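Local coordinates for protein cellulase, glycosyl hydrolase family 5, TPS linker, domain X (Spirochaeta thermophila, PDB 5E9P) that binds cellulose and xylan as a type A carbohydrate-binding module (CBM64), probably holding its parent cellulase at the polysaccharide, at residues Phe11-Ala16 and Ile72-Gly77. Residues are numbered along the deposited sequence; the frame is centred on the assembly and turned at random.
Sequences FSYDGA and IHYKSG
In the jelly-roll sandwich of this carbohydrate-binding module, Y13 and Y74 meet between the two sheets, beside the turn that follows strand 11-14. Their rings form an offset edge-to-face pair. The CD2-CE2 edge of Y13 is turned toward the face of Y74. The centroids are 5.5 Å apart and the planes lie at 79°. Contact falls at the hydroxyl end of Y74: Y13 CD2 is 3.6 Å from Y74 OH and 3.7 Å from Y74 CZ. CG of Y74 stands anti to the backbone N (chi1 173°), which sends the ring across the core toward the turn. There Y74 OH donates a hydrogen bond of 2.7 Å to G15 O. It meets a lone pair in the carbonyl plane, with a C=O...donor angle of 141°. G15 O also lies 3.3 Å from S76 CB, while S76 OG is hydrogen-bonded to V78 O. A16 rests its CA against S76 O at 3.7 Å. A phenylalanine in place of Y74 would probably leave G15 O without this donor and hold the turn less firmly. Y13 OH makes a weak hydrogen bond of 3.5 Å to A16 O, which also accepts one from Y19 OH. Around the pair, V83 of strand 82-85 touches both tyrosines. L45 of strand 44-47 packs on Y74, and W21 of strand 17-23 meets its ring.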
loop_
_atom_site.group_PDB
_atom_site.type_symbol
_atom_site.label_atom_id
_atom_site.label_comp_id
_atom_site.label_asym_id
_atom_site.label_seq_id
_atom_site.Cartn_x
_atom_site.Cartn_y
_atom_site.Cartn_z
ATOM N N PHE A 11 0.558 9.002 -2.271
ATOM C CA PHE A 11 -0.211 8.858 -1.039
ATOM C C PHE A 11 0.731 8.742 0.129
ATOM O O PHE A 11 1.727 8.038 0.066
ATOM C CB PHE A 11 -1.058 7.582 -1.166
ATOM C CG PHE A 11 -1.919 7.262 0.021
ATOM C CD1 PHE A 11 -3.176 7.821 0.145
ATOM C CD2 PHE A 11 -1.504 6.418 1.015
ATOM C CE1 PHE A 11 -3.990 7.481 1.184
ATOM C CE2 PHE A 11 -2.320 6.116 2.078
ATOM C CZ PHE A 11 -3.550 6.669 2.171
ATOM N N SER A 12 0.374 9.335 1.222
ATOM C CA SER A 12 1.061 9.133 2.469
ATOM C C SER A 12 0.108 9.248 3.606
ATOM O O SER A 12 -0.959 9.904 3.591
ATOM C CB SER A 12 2.245 10.102 2.588
ATOM O OG SER A 12 1.803 11.451 2.477
ATOM N N TYR A 13 0.435 8.545 4.648
ATOM C CA TYR A 13 -0.378 8.515 5.824
ATOM C C TYR A 13 0.449 8.143 7.041
ATOM O O TYR A 13 1.296 7.256 6.950
ATOM C CB TYR A 13 -1.555 7.525 5.632
ATOM C CG TYR A 13 -2.457 7.455 6.830
ATOM C CD1 TYR A 13 -3.404 8.447 7.090
ATOM C CD2 TYR A 13 -2.367 6.420 7.729
ATOM C CE1 TYR A 13 -4.192 8.409 8.220
ATOM C CE2 TYR A 13 -3.144 6.376 8.867
ATOM C CZ TYR A 13 -4.086 7.367 9.100
ATOM O OH TYR A 13 -4.843 7.293 10.242
ATOM N N ASP A 14 0.191 8.787 8.161
ATOM C CA ASP A 14 0.845 8.446 9.437
ATOM C C ASP A 14 -0.183 8.402 10.511
ATOM O O ASP A 14 -0.762 9.459 10.845
ATOM C CB ASP A 14 1.934 9.444 9.784
ATOM C CG ASP A 14 3.081 9.391 8.786
ATOM O OD1 ASP A 14 3.033 10.082 7.745
ATOM O OD2 ASP A 14 4.050 8.657 9.031
ATOM N N GLY A 15 -0.486 7.239 11.092
ATOM C CA GLY A 15 -1.510 7.182 12.092
ATOM C C GLY A 15 -1.876 5.796 12.536
ATOM O O GLY A 15 -1.516 4.773 11.964
ATOM N N ALA A 16 -2.658 5.729 13.549
ATOM C CA ALA A 16 -3.277 4.556 14.062
ATOM C C ALA A 16 -4.552 4.196 13.328
ATOM O O ALA A 16 -5.300 5.045 12.855
ATOM C CB ALA A 16 -3.616 4.786 15.526
ATOM N N ILE A 72 -5.107 -2.318 -0.714
ATOM C CA ILE A 72 -4.124 -2.094 0.348
ATOM C C ILE A 72 -4.878 -2.122 1.678
ATOM O O ILE A 72 -5.770 -1.335 1.927
ATOM C CB ILE A 72 -3.475 -0.721 0.154
ATOM C CG1 ILE A 72 -2.841 -0.562 -1.238
ATOM C CG2 ILE A 72 -2.473 -0.442 1.265
ATOM C CD1 ILE A 72 -2.992 0.807 -1.789
ATOM N N HIS A 73 -4.475 -3.099 2.535
ATOM C CA HIS A 73 -5.068 -3.223 3.840
ATOM C C HIS A 73 -3.997 -2.904 4.871
ATOM O O HIS A 73 -2.984 -3.598 4.951
ATOM C CB HIS A 73 -5.622 -4.650 3.999
ATOM C CG HIS A 73 -6.138 -4.952 5.337
ATOM N ND1 HIS A 73 -6.150 -6.239 5.799
ATOM C CD2 HIS A 73 -6.647 -4.212 6.340
ATOM C CE1 HIS A 73 -6.659 -6.280 7.022
ATOM N NE2 HIS A 73 -7.025 -5.063 7.355
ATOM N N TYR A 74 -4.229 -1.834 5.612
ATOM C CA TYR A 74 -3.300 -1.253 6.581
ATOM C C TYR A 74 -3.837 -1.471 7.973
ATOM O O TYR A 74 -5.014 -1.207 8.271
ATOM C CB TYR A 74 -3.241 0.258 6.296
ATOM C CG TYR A 74 -2.495 1.171 7.236
ATOM C CD1 TYR A 74 -2.987 1.546 8.486
ATOM C CD2 TYR A 74 -1.299 1.767 6.845
ATOM C CE1 TYR A 74 -2.364 2.451 9.276
ATOM C CE2 TYR A 74 -0.670 2.693 7.661
ATOM C CZ TYR A 74 -1.194 3.044 8.863
ATOM O OH TYR A 74 -0.479 3.963 9.623
ATOM N N LYS A 75 -2.946 -1.860 8.909
ATOM C CA LYS A 75 -3.271 -1.851 10.330
ATOM C C LYS A 75 -2.103 -1.344 11.120
ATOM O O LYS A 75 -0.988 -1.862 11.008
ATOM C CB LYS A 75 -3.573 -3.272 10.828
ATOM C CG LYS A 75 -4.751 -4.002 10.250
ATOM C CD LYS A 75 -5.015 -5.375 10.720
ATOM C CE LYS A 75 -5.525 -5.408 12.138
ATOM N NZ LYS A 75 -5.803 -6.882 12.502
ATOM N N SER A 76 -2.355 -0.337 11.974
ATOM C CA SER A 76 -1.403 0.180 12.911
ATOM C C SER A 76 -2.040 0.277 14.293
ATOM O O SER A 76 -3.112 0.841 14.428
ATOM C CB SER A 76 -0.909 1.594 12.544
ATOM O OG SER A 76 0.023 2.014 13.510
ATOM N N GLY A 77 -1.317 -0.145 15.298
ATOM C CA GLY A 77 -1.694 0.029 16.670
ATOM C C GLY A 77 -1.111 1.182 17.376
ATOM O O GLY A 77 -1.401 1.422 18.556
#